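Local coordinates for protein putative ATP binding component of ABC-transporter (PDB 2R5O) that binds, with this C-terminal domain, the polysaccharide exported by an O-antigen ABC transporter, whose full-length subunit probably also binds and hydrolyses ATP, at residues Leu130-Asn135 and Leu166-Ser171; His54-Gly59 and Asp73-Val78; Asp85-Gly90 and Ile145-Pro150; Gly46-Ile51 and Val78-Asp83. All coordinates share one frame; numbering follows the deposited sequence. Where two conformers were deposited one is given.

Contact 1. Residues Leu130-Asn135 and Leu166-Ser171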
loop_
_atom_site.group_PDB
_atom_site.type_symbol
_atom_site.label_atom_id
_atom_site.label_comp_id
_atom_site.label_asym_id
_atom_site.label_seq_id
_atom_site.Cartn_x
_atom_site.Cartn_y
_atom_site.Cartn_z
ATOM N N LEU A 130 10.775 -0.050 -6.794
ATOM C CA LEU A 130 9.465 -0.387 -6.295
ATOM C C LEU A 130 8.420 0.528 -6.911
ATOM O O LEU A 130 8.720 1.655 -7.295
ATOM C CB LEU A 130 9.428 -0.317 -4.759
ATOM C CG LEU A 130 9.782 1.051 -4.172
ATOM C CD1 LEU A 130 8.552 1.896 -3.913
ATOM C CD2 LEU A 130 10.629 0.930 -2.903
ATOM N N PRO A 131 7.188 0.014 -6.998
ATOM C CA PRO A 131 6.073 0.814 -7.468
ATOM C C PRO A 131 5.582 1.701 -6.329
ATOM O O PRO A 131 5.308 1.218 -5.234
ATOM C CB PRO A 131 5.036 -0.238 -7.867
ATOM C CG PRO A 131 5.263 -1.337 -6.942
ATOM C CD PRO A 131 6.752 -1.358 -6.681
ATOM N N VAL A 132 5.477 2.989 -6.582
ATOM C CA VAL A 132 5.148 3.907 -5.513
ATOM C C VAL A 132 3.608 3.923 -5.350
ATOM O O VAL A 132 2.900 4.833 -5.814
ATOM C CB VAL A 132 5.765 5.279 -5.756
ATOM C CG1 VAL A 132 5.474 6.220 -4.592
ATOM C CG2 VAL A 132 7.299 5.134 -5.952
ATOM N N ASP A 133 3.118 2.885 -4.686
ATOM C CA ASP A 133 1.660 2.586 -4.560
ATOM C C ASP A 133 1.056 3.382 -3.357
ATOM O O ASP A 133 0.627 2.812 -2.357
ATOM C CB ASP A 133 1.450 1.061 -4.420
ATOM C CG ASP A 133 1.700 0.278 -5.698
ATOM O OD1 ASP A 133 1.787 0.865 -6.784
ATOM O OD2 ASP A 133 1.810 -0.973 -5.639
ATOM N N LEU A 134 1.136 4.709 -3.475
ATOM C CA LEU A 134 0.767 5.677 -2.454
ATOM C C LEU A 134 -0.131 6.733 -3.053
ATOM O O LEU A 134 -0.124 6.969 -4.271
ATOM C CB LEU A 134 2.005 6.372 -1.850
ATOM C CG LEU A 134 3.043 5.461 -1.201
ATOM C CD1 LEU A 134 4.217 6.252 -0.704
ATOM C CD2 LEU A 134 2.461 4.642 -0.080
ATOM N N ASN A 135 -0.944 7.364 -2.212
ATOM C CA ASN A 135 -1.835 8.415 -2.677
ATOM C C ASN A 135 -1.034 9.708 -2.886
ATOM O O ASN A 135 0.127 9.842 -2.477
ATOM C CB ASN A 135 -2.967 8.630 -1.652
ATOM C CG ASN A 135 -4.283 9.029 -2.290
ATOM O OD1 ASN A 135 -4.333 9.335 -3.483
ATOM N ND2 ASN A 135 -5.345 9.008 -1.502
ATOM N N LEU A 166 9.781 13.078 -0.764
ATOM C CA LEU A 166 9.182 12.585 -1.997
ATOM C C LEU A 166 7.798 13.203 -2.170
ATOM O O LEU A 166 7.018 13.256 -1.240
ATOM C CB LEU A 166 8.994 11.065 -1.935
ATOM C CG LEU A 166 10.235 10.215 -1.632
ATOM C CD1 LEU A 166 9.889 8.736 -1.607
ATOM C CD2 LEU A 166 11.355 10.463 -2.625
ATOM N N HIS A 167 7.505 13.620 -3.390
ATOM C CA HIS A 167 6.192 14.137 -3.769
ATOM C C HIS A 167 5.560 13.135 -4.688
ATOM O O HIS A 167 6.217 12.717 -5.644
ATOM C CB HIS A 167 6.312 15.491 -4.491
ATOM C CG HIS A 167 7.172 16.479 -3.780
ATOM N ND1 HIS A 167 6.824 17.021 -2.560
ATOM C CD2 HIS A 167 8.367 17.024 -4.106
ATOM C CE1 HIS A 167 7.769 17.860 -2.168
ATOM N NE2 HIS A 167 8.717 17.879 -3.086
ATOM N N VAL A 168 4.316 12.734 -4.425
ATOM C CA VAL A 168 3.576 11.793 -5.273
ATOM C C VAL A 168 2.408 12.531 -5.877
ATOM O O VAL A 168 1.680 13.215 -5.167
ATOM C CB VAL A 168 3.063 10.550 -4.463
ATOM C CG1 VAL A 168 2.186 9.662 -5.329
ATOM C CG2 VAL A 168 4.255 9.751 -3.920
ATOM N N THR A 169 2.229 12.340 -7.170
ATOM C CA THR A 169 1.120 12.922 -7.923
ATOM C C THR A 169 0.253 11.844 -8.593
ATOM O O THR A 169 0.751 10.777 -8.958
ATOM C CB THR A 169 1.587 13.938 -8.998
ATOM O OG1 THR A 169 2.629 13.359 -9.793
ATOM C CG2 THR A 169 2.117 15.199 -8.342
ATOM N N LYS A 170 -1.039 12.149 -8.700
ATOM C CA LYS A 170 -2.048 11.326 -9.377
ATOM C C LYS A 170 -3.097 12.261 -9.965
ATOM O O LYS A 170 -3.199 13.447 -9.592
ATOM C CB LYS A 170 -2.765 10.415 -8.370
ATOM C CG LYS A 170 -1.915 9.453 -7.594
ATOM C CD LYS A 170 -2.745 8.633 -6.624
ATOM C CE LYS A 170 -3.689 7.697 -7.343
ATOM N NZ LYS A 170 -2.975 6.618 -8.092
ATOM N N SER A 171 -3.898 11.736 -10.887
ATOM C CA SER A 171 -5.050 12.486 -11.410
ATOM C C SER A 171 -6.253 12.347 -10.488
ATOM O O SER A 171 -6.893 13.347 -10.158
ATOM C CB SER A 171 -5.405 12.056 -12.840
ATOM O OG SER A 171 -5.603 10.675 -12.921
HETATM O O HOH W 1 -1.179 5.351 -6.391
#

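Contact 2. Residues His54-Gly59 and Asp73-Val78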
loop_
_atom_site.group_PDB
_atom_site.type_symbol
_atom_site.label_atom_id
_atom_site.label_comp_id
_atom_site.label_asym_id
_atom_site.label_seq_id
_atom_site.Cartn_x
_atom_site.Cartn_y
_atom_site.Cartn_z
ATOM N N HIS A 54 20.470 8.745 -5.826
ATOM C CA HIS A 54 19.847 9.089 -7.092
ATOM C C HIS A 54 18.449 8.503 -7.111
ATOM O O HIS A 54 18.225 7.416 -6.595
ATOM C CB HIS A 54 20.663 8.523 -8.271
ATOM C CG HIS A 54 20.299 9.113 -9.591
ATOM N ND1 HIS A 54 20.808 10.319 -10.019
ATOM C CD2 HIS A 54 19.487 8.662 -10.575
ATOM C CE1 HIS A 54 20.322 10.585 -11.226
ATOM N NE2 HIS A 54 19.502 9.608 -11.575
ATOM N N ILE A 55 17.497 9.223 -7.679
ATOM C CA ILE A 55 16.145 8.743 -7.872
ATOM C C ILE A 55 15.785 8.907 -9.325
ATOM O O ILE A 55 16.087 9.944 -9.932
ATOM C CB ILE A 55 15.145 9.479 -6.952
ATOM C CG1 ILE A 55 15.550 9.212 -5.485
ATOM C CG2 ILE A 55 13.705 9.017 -7.213
ATOM C CD1 ILE A 55 14.746 9.968 -4.414
ATOM N N GLN A 56 15.190 7.887 -9.908
ATOM C CA GLN A 56 14.800 7.917 -11.318
ATOM C C GLN A 56 13.511 7.158 -11.500
ATOM O O GLN A 56 13.300 6.144 -10.836
ATOM C CB GLN A 56 15.915 7.390 -12.200
ATOM C CG GLN A 56 16.296 6.010 -11.869
ATOM C CD GLN A 56 17.614 5.577 -12.489
ATOM O OE1 GLN A 56 18.457 6.414 -12.846
ATOM N NE2 GLN A 56 17.820 4.260 -12.593
ATOM N N SER A 57 12.652 7.627 -12.398
ATOM C CA SER A 57 11.440 6.887 -12.695
ATOM C C SER A 57 11.066 7.115 -14.152
ATOM O O SER A 57 11.084 8.240 -14.624
ATOM C CB SER A 57 10.321 7.368 -11.815
ATOM O OG SER A 57 9.134 6.609 -12.021
ATOM N N ALA A 58 10.752 6.034 -14.861
ATOM C CA ALA A 58 10.376 6.070 -16.284
ATOM C C ALA A 58 11.498 6.722 -17.084
ATOM O O ALA A 58 11.270 7.356 -18.110
ATOM C CB ALA A 58 9.071 6.813 -16.480
ATOM N N GLY A 59 12.727 6.498 -16.634
ATOM C CA GLY A 59 13.900 7.035 -17.305
ATOM C C GLY A 59 14.235 8.490 -17.014
ATOM O O GLY A 59 15.218 9.007 -17.537
ATOM N N ASP A 73 13.182 3.875 -9.129
ATOM C CA ASP A 73 14.472 3.394 -8.654
ATOM C C ASP A 73 15.047 4.364 -7.636
ATOM O O ASP A 73 15.140 5.559 -7.898
ATOM C CB ASP A 73 15.476 3.266 -9.799
ATOM C CG ASP A 73 15.040 2.332 -10.888
ATOM O OD1 ASP A 73 14.342 1.334 -10.651
ATOM O OD2 ASP A 73 15.476 2.583 -12.023
ATOM N N PHE A 74 15.438 3.822 -6.489
ATOM C CA PHE A 74 16.025 4.552 -5.384
ATOM C C PHE A 74 17.421 3.991 -5.185
ATOM O O PHE A 74 17.576 2.842 -4.742
ATOM C CB PHE A 74 15.190 4.335 -4.120
ATOM C CG PHE A 74 13.777 4.859 -4.228
ATOM C CD1 PHE A 74 13.489 6.185 -3.986
ATOM C CD2 PHE A 74 12.718 4.020 -4.573
ATOM C CE1 PHE A 74 12.192 6.646 -4.060
ATOM C CE2 PHE A 74 11.460 4.507 -4.656
ATOM C CZ PHE A 74 11.190 5.821 -4.380
ATOM N N LEU A 75 18.434 4.765 -5.549
ATOM C CA LEU A 75 19.835 4.332 -5.527
ATOM C C LEU A 75 20.607 5.078 -4.462
ATOM O O LEU A 75 20.423 6.292 -4.283
ATOM C CB LEU A 75 20.520 4.565 -6.880
ATOM C CG LEU A 75 19.887 3.815 -8.056
ATOM C CD1 LEU A 75 18.855 4.661 -8.786
ATOM C CD2 LEU A 75 20.951 3.293 -9.000
ATOM N N MET A 76 21.491 4.366 -3.774
ATOM C CA MET A 76 22.369 4.962 -2.780
ATOM C C MET A 76 23.804 4.521 -3.034
ATOM O O MET A 76 24.043 3.369 -3.370
ATOM C CB MET A 76 21.920 4.596 -1.349
ATOM C CG MET A 76 21.602 3.104 -1.139
ATOM S SD MET A 76 21.152 2.599 0.534
ATOM C CE MET A 76 22.762 2.607 1.198
ATOM N N LYS A 77 24.754 5.444 -2.872
ATOM C CA LYS A 77 26.172 5.170 -3.060
ATOM C C LYS A 77 26.861 5.228 -1.708
ATOM O O LYS A 77 26.668 6.177 -0.941
ATOM C CB LYS A 77 26.792 6.195 -3.992
ATOM C CG LYS A 77 28.263 5.909 -4.275
ATOM C CD LYS A 77 28.845 6.746 -5.416
ATOM C CE LYS A 77 29.110 8.155 -4.983
ATOM N NZ LYS A 77 30.026 8.898 -5.927
ATOM N N VAL A 78 27.670 4.216 -1.425
ATOM C CA VAL A 78 28.327 4.059 -0.124
ATOM C C VAL A 78 29.822 3.852 -0.315
ATOM O O VAL A 78 30.234 3.065 -1.184
ATOM C CB VAL A 78 27.783 2.839 0.638
ATOM C CG1 VAL A 78 28.407 2.747 2.032
ATOM C CG2 VAL A 78 26.267 2.907 0.720
#

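Contact 3. Residues Asp85-Gly90 and Ile145-Pro150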
loop_
_atom_site.group_PDB
_atom_site.type_symbol
_atom_site.label_atom_id
_atom_site.label_comp_id
_atom_site.label_asym_id
_atom_site.label_seq_id
_atom_site.Cartn_x
_atom_site.Cartn_y
_atom_site.Cartn_z
ATOM N N ASP A 85 32.003 -8.539 5.941
ATOM C CA ASP A 85 31.513 -9.770 5.299
ATOM C C ASP A 85 30.076 -9.693 4.768
ATOM O O ASP A 85 29.732 -10.386 3.806
ATOM C CB ASP A 85 31.621 -10.959 6.259
ATOM C CG ASP A 85 33.054 -11.279 6.644
ATOM O OD1 ASP A 85 33.979 -11.049 5.830
ATOM O OD2 ASP A 85 33.249 -11.786 7.772
ATOM N N CYS A 86 29.230 -8.870 5.398
ATOM C CA CYS A 86 27.810 -8.833 5.080
ATOM C C CYS A 86 27.213 -7.449 5.312
ATOM O O CYS A 86 26.862 -7.094 6.436
ATOM C CB CYS A 86 27.051 -9.881 5.899
ATOM S SG CYS A 86 25.271 -10.003 5.547
ATOM N N VAL A 87 27.134 -6.652 4.258
ATOM C CA VAL A 87 26.607 -5.290 4.372
ATOM C C VAL A 87 25.158 -5.316 3.887
ATOM O O VAL A 87 24.812 -6.048 2.951
ATOM C CB VAL A 87 27.451 -4.230 3.647
ATOM C CG1 VAL A 87 28.894 -4.299 4.157
ATOM C CG2 VAL A 87 27.455 -4.416 2.120
ATOM N N VAL A 88 24.331 -4.494 4.518
ATOM C CA VAL A 88 22.900 -4.563 4.354
ATOM C C VAL A 88 22.365 -3.142 4.224
ATOM O O VAL A 88 22.144 -2.442 5.213
ATOM C CB VAL A 88 22.267 -5.247 5.571
ATOM C CG1 VAL A 88 20.762 -5.302 5.434
ATOM C CG2 VAL A 88 22.826 -6.678 5.724
ATOM N N PRO A 89 22.190 -2.679 2.982
ATOM C CA PRO A 89 21.521 -1.408 2.742
ATOM C C PRO A 89 20.033 -1.527 2.990
ATOM O O PRO A 89 19.469 -2.605 2.825
ATOM C CB PRO A 89 21.795 -1.124 1.274
ATOM C CG PRO A 89 22.035 -2.456 0.689
ATOM C CD PRO A 89 22.669 -3.305 1.739
ATOM N N GLY A 90 19.378 -0.424 3.317
ATOM C CA GLY A 90 17.953 -0.438 3.537
ATOM C C GLY A 90 17.302 0.888 3.269
ATOM O O GLY A 90 17.966 1.925 3.191
ATOM N N ILE A 145 22.809 2.094 5.792
ATOM C CA ILE A 145 23.752 0.984 5.561
ATOM C C ILE A 145 24.165 0.435 6.932
ATOM O O ILE A 145 24.539 1.197 7.826
ATOM C CB ILE A 145 24.970 1.416 4.661
ATOM C CG1 ILE A 145 25.883 0.240 4.321
ATOM C CG2 ILE A 145 25.741 2.528 5.259
ATOM C CD1 ILE A 145 25.289 -0.724 3.319
ATOM N N SER A 146 24.085 -0.887 7.067
ATOM C CA SER A 146 24.436 -1.617 8.270
ATOM C C SER A 146 25.264 -2.812 7.894
ATOM O O SER A 146 25.420 -3.114 6.717
ATOM C CB SER A 146 23.158 -2.038 9.002
ATOM O OG SER A 146 22.300 -0.918 9.231
ATOM N N ALA A 147 25.825 -3.487 8.884
ATOM C CA ALA A 147 26.621 -4.684 8.618
ATOM C C ALA A 147 26.448 -5.713 9.716
ATOM O O ALA A 147 26.333 -5.376 10.885
ATOM C CB ALA A 147 28.081 -4.339 8.481
ATOM N N GLY A 148 26.460 -6.983 9.327
ATOM C CA GLY A 148 26.439 -8.094 10.279
ATOM C C GLY A 148 25.452 -9.180 9.890
ATOM O O GLY A 148 25.306 -9.496 8.708
ATOM N N ASN A 149 24.814 -9.772 10.894
ATOM C CA ASN A 149 23.765 -10.781 10.700
ATOM C C ASN A 149 22.413 -10.086 10.815
ATOM O O ASN A 149 22.053 -9.621 11.888
ATOM C CB ASN A 149 23.896 -11.868 11.781
ATOM C CG ASN A 149 25.288 -12.515 11.818
ATOM O OD1 ASN A 149 25.865 -12.719 12.895
ATOM N ND2 ASN A 149 25.827 -12.839 10.645
ATOM N N PRO A 150 21.667 -9.946 9.704
ATOM C CA PRO A 150 20.469 -9.055 9.717
ATOM C C PRO A 150 19.377 -9.341 10.776
ATOM O O PRO A 150 18.709 -8.431 11.282
ATOM C CB PRO A 150 19.927 -9.152 8.287
ATOM C CG PRO A 150 20.786 -10.167 7.557
ATOM C CD PRO A 150 21.956 -10.528 8.383
HETATM O O HOH W 2 20.784 -0.673 6.893
#

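Contact 4. Residues Gly46-Ile51 and Val78-Asp83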
loop_
_atom_site.group_PDB
_atom_site.type_symbol
_atom_site.label_atom_id
_atom_site.label_comp_id
_atom_site.label_asym_id
_atom_site.label_seq_id
_atom_site.Cartn_x
_atom_site.Cartn_y
_atom_site.Cartn_z
ATOM N N GLY A 46 29.476 4.581 12.296
ATOM C CA GLY A 46 30.609 4.838 11.412
ATOM C C GLY A 46 31.138 3.568 10.796
ATOM O O GLY A 46 30.620 2.489 11.069
ATOM N N GLY A 47 32.142 3.710 9.947
ATOM C CA GLY A 47 32.747 2.599 9.237
ATOM C C GLY A 47 32.348 2.529 7.771
ATOM O O GLY A 47 32.954 1.808 6.989
ATOM N N ALA A 48 31.298 3.264 7.420
ATOM C CA ALA A 48 30.882 3.461 6.037
ATOM C C ALA A 48 30.087 4.743 6.012
ATOM O O ALA A 48 29.560 5.165 7.043
ATOM C CB ALA A 48 30.002 2.312 5.567
ATOM N N LYS A 49 29.971 5.332 4.836
ATOM C CA LYS A 49 29.224 6.580 4.649
ATOM C C LYS A 49 28.385 6.479 3.391
ATOM O O LYS A 49 28.916 6.156 2.326
ATOM C CB LYS A 49 30.152 7.798 4.511
ATOM C CG LYS A 49 30.815 8.180 5.809
ATOM C CD LYS A 49 31.790 9.294 5.590
ATOM C CE LYS A 49 31.138 10.622 5.528
ATOM N NZ LYS A 49 32.210 11.703 5.673
ATOM N N ILE A 50 27.102 6.830 3.511
ATOM C CA ILE A 50 26.253 6.980 2.345
ATOM C C ILE A 50 26.550 8.380 1.810
ATOM O O ILE A 50 26.210 9.377 2.449
ATOM C CB ILE A 50 24.777 6.834 2.654
ATOM C CG1 ILE A 50 24.526 5.518 3.387
ATOM C CG2 ILE A 50 23.995 6.928 1.379
ATOM C CD1 ILE A 50 23.113 5.370 3.871
ATOM N N ILE A 51 27.234 8.461 0.671
ATOM C CA ILE A 51 27.780 9.731 0.173
ATOM C C ILE A 51 26.980 10.354 -0.980
ATOM O O ILE A 51 27.235 11.487 -1.346
ATOM C CB ILE A 51 29.266 9.566 -0.225
ATOM C CG1 ILE A 51 29.485 8.353 -1.137
ATOM C CG2 ILE A 51 30.119 9.454 1.035
ATOM C CD1 ILE A 51 30.882 8.344 -1.754
ATOM N N VAL A 78 27.670 4.216 -1.425
ATOM C CA VAL A 78 28.327 4.059 -0.124
ATOM C C VAL A 78 29.822 3.852 -0.315
ATOM O O VAL A 78 30.234 3.065 -1.184
ATOM C CB VAL A 78 27.783 2.839 0.638
ATOM C CG1 VAL A 78 28.407 2.747 2.032
ATOM C CG2 VAL A 78 26.267 2.907 0.720
ATOM N N VAL A 79 30.626 4.506 0.528
ATOM C CA VAL A 79 32.053 4.205 0.638
ATOM C C VAL A 79 32.304 3.494 1.963
ATOM O O VAL A 79 31.817 3.920 2.999
ATOM C CB VAL A 79 32.941 5.476 0.467
ATOM C CG1 VAL A 79 32.657 6.583 1.506
ATOM C CG2 VAL A 79 34.428 5.099 0.524
ATOM N N PHE A 80 33.041 2.387 1.907
ATOM C CA PHE A 80 33.333 1.545 3.071
ATOM C C PHE A 80 34.746 1.795 3.562
ATOM O O PHE A 80 35.679 1.814 2.771
ATOM C CB PHE A 80 33.120 0.082 2.712
ATOM C CG PHE A 80 31.684 -0.219 2.366
ATOM C CD1 PHE A 80 30.775 -0.541 3.370
ATOM C CD2 PHE A 80 31.232 -0.121 1.074
ATOM C CE1 PHE A 80 29.456 -0.789 3.075
ATOM C CE2 PHE A 80 29.908 -0.370 0.771
ATOM C CZ PHE A 80 29.022 -0.716 1.775
ATOM N N GLU A 81 34.877 2.027 4.865
ATOM C CA GLU A 81 36.176 2.332 5.482
ATOM C C GLU A 81 36.906 1.069 5.967
ATOM O O GLU A 81 38.111 1.121 6.218
ATOM C CB GLU A 81 35.987 3.367 6.597
ATOM C CG GLU A 81 35.779 4.802 6.039
ATOM C CD GLU A 81 34.351 5.318 6.084
ATOM O OE1 GLU A 81 33.650 5.252 5.045
ATOM O OE2 GLU A 81 33.938 5.828 7.150
ATOM N N TYR A 82 36.191 -0.048 6.073
ATOM C CA TYR A 82 36.740 -1.320 6.546
ATOM C C TYR A 82 36.230 -2.453 5.653
ATOM O O TYR A 82 35.245 -2.278 4.918
ATOM C CB TYR A 82 36.296 -1.571 7.991
ATOM C CG TYR A 82 36.718 -0.491 8.953
ATOM C CD1 TYR A 82 37.993 -0.493 9.489
ATOM C CD2 TYR A 82 35.849 0.526 9.343
ATOM C CE1 TYR A 82 38.405 0.490 10.362
ATOM C CE2 TYR A 82 36.261 1.519 10.230
ATOM C CZ TYR A 82 37.533 1.486 10.738
ATOM O OH TYR A 82 37.959 2.456 11.613
ATOM N N ASP A 83 36.866 -3.616 5.738
ATOM C CA ASP A 83 36.285 -4.848 5.205
ATOM C C ASP A 83 35.046 -5.204 6.022
ATOM O O ASP A 83 35.083 -5.099 7.250
ATOM C CB ASP A 83 37.257 -6.028 5.346
ATOM C CG ASP A 83 38.518 -5.867 4.548
ATOM O OD1 ASP A 83 38.637 -4.952 3.715
ATOM O OD2 ASP A 83 39.427 -6.695 4.771
HETATM O O HOH W 3 32.705 6.584 9.250
#

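Contact 1. Residues Leu130-Asn135 and Leu166-Ser171
The side-chain amide of Asn135 meets Lys170 at its oxygen end: OD1 lies 3.6 Å from Lys170 CD, and the two side chains cross at about a right angle. The amide nitrogen, ND2, is occupied by the carbonyl oxygens of Phe174 and Gly176, which help hold the group in place. This is an instance of how the two sheets of an immunoglobulin-like sandwich can be joined near the ends of their strands: residues 130-135 continue strand 123-131 into a loop, while 166-171 take in the last residues of strand 153-169 in the other sheet. Val168 contributes the largest share of the buried surface. Its CG1, anti to the backbone N (chi1 174°), reaches the main chain of the facing segment, 3.5 Å from Asn135 O and 3.7 Å from Leu134 O. Its other methyl, CG2, meets Val132 CG1 at 3.8 Å as the two valines slide past each other in opposite directions. Val132 and Asp133 are centres of successive inverse gamma turns, their internal bonds weak. Close by, Leu180 of the second subunit packs on Pro131 and Asp133. The polar link is indirect. Lys170 bends at its last two torsions, and a water accepts a hydrogen bond from NZ at 2.8 Å while donating one to Leu134 O at 2.9 Å.

Contact 2. Residues His54-Gly59 and Asp73-Val78
Ile55 leans obliquely across Phe74, its CG1 and CD1 both 4.0 Å from the same ring atom, Phe74 CD1. Phe74 CG stands beside its own backbone N, anti to the carbonyl carbon (chi1 -63°), which brings ring atom CD1 alongside the isoleucine. These two residues form a non-hydrogen-bonded antiparallel pair whose side chains enter the hydrophobic interior, where Leu141 of strand 137-147 touches both. On the other face the flanking hydrogen-bonded pairs, His54 with Leu75 and Gln56 with Asp73, carry a more polar set. Here Leu75 CD1 sits at the edge of the His54 imidazole, near its plane, and the ring's NE2 bonds to Asp61 OD1. The arrangement illustrates the alternation of a sandwich sheet, in this case the four-stranded antiparallel sheet of an immunoglobulin-like domain: strands 48-57 and 71-80 are neighbours, and successive residues serve the core and the outer surface by turns. In one of two modelled conformers of Gln56, and perhaps not in the other, NE2 donates to Asp73 OD2 at 2.9 Å. There the carboxylate oxygen is met on its anti side, and the amide and carboxylate planes lie 60° apart. Asp73 OD1 bonds to Ser129 OG, so the carboxylate also links to strand 123-131, the neighbour of 71-80 on its other edge. Between the strands four backbone bonds fix the register, among them Asp73 N to Gln56 O at 2.8 Å and Leu75 N to His54 O at 2.9 Å. Between these pairs Ile55 CA makes a CH...O contact of 3.3 Å with Asp73 O.

Contact 3. Residues Asp85-Gly90 and Ile145-Pro150
Val88 and Ser146 form the hydrogen-bonded pair at the middle of a short antiparallel ladder, in which the two strand segments run at 152° to each other. Val88 N donates to Ser146 O at 2.8 Å; the return bond, Ser146 N to Val88 O, is longer at 3.1 Å, its donor standing above the carbonyl plane. A third, Gly148 N to Cys86 O at 2.9 Å, closes the ladder where both chains turn a corner. Pro89 has no N-H to give, and fittingly it occupies a non-hydrogen-bonded pair with Ile145. The isoleucine chain runs obliquely against the proline ring, with CD1 4.0 Å from Pro89 CD and 4.1 Å from Val87 CB; CG1 lies anti to the backbone N (chi1 -175°), and the bend at chi2 carries CD1 across the pair. On the other face a water is held at 2.8 Å from both Val88 O and Ser146 OG. Phe184 of the second subunit packs on Pro89. The apolar face of Val87, Pro89 and Ile145 meets Phe80 and Met76 of strand 71-80, the face-to-face sheet packing of an immunoglobulin-like sandwich.

Contact 4. Residues Gly46-Ile51 and Val78-Asp83
Val79 O takes the backbone N-H of Lys49 at 3.0 Å and a CH...O contact from Ala48 CA at 3.2 Å, two neighbouring residues converging on one carbonyl. The reciprocal bond, Val79 N to Lys49 O, is again 3.0 Å, completing the hydrogen-bonded pair. Two residues further on, Glu81 N reaches Gly47 O at 2.9 Å, extending the pairing past the end of strand 71-80. Gly47 has a positive phi, and its CA meets the edge of the Tyr82 ring in plane, 3.7 Å from CD2. Ala48, Ile50, Val78 and Phe80 share the buried face of this ladder. There Ala48 CB approaches Phe80 CD1 obliquely at 3.7 Å, while Val78 CG1, anti to its backbone N (chi1 -176°), lies over one face of the same ring, toward the rim. On the opposite face, Ile51 CG2 touches Val79 CG1 at 3.9 Å, the two side chains at about a right angle. Lys49 and Glu81 also cross on that outer side, but in the conformer of Glu81 described, Lys49 NZ and Glu81 OE2 are 6.3 Å apart. The join therefore rests mainly on main-chain bonds and apolar packing; in this conformer at least, attraction between the two charges is probably a minor term.

How the contacts relate
Contacts 2 and 4 join the same two strands, 48-57 and 71-80, at successive levels and share Val78; contact 3 pairs strands of the opposing sheet, and contact 1 bridges the two sheets. Their chemistry follows these roles: regular backbone ladders within a sheet; in contact 1, between sheets, packing with a water-mediated polar link and no direct hydrogen bond. Inner faces merge into one core. Ile50 of contact 4 packs against Ile145 of contact 3, and Phe74 of contact 2 against Leu130 and Leu166 of contact 1. Contact 2 is the least buried, with a polar outer face, whereas contacts 1, 3 and 4 are mostly buried; contacts 1 and 4 lie on opposite sides of the chain's centre, about 31 Å apart between their centres.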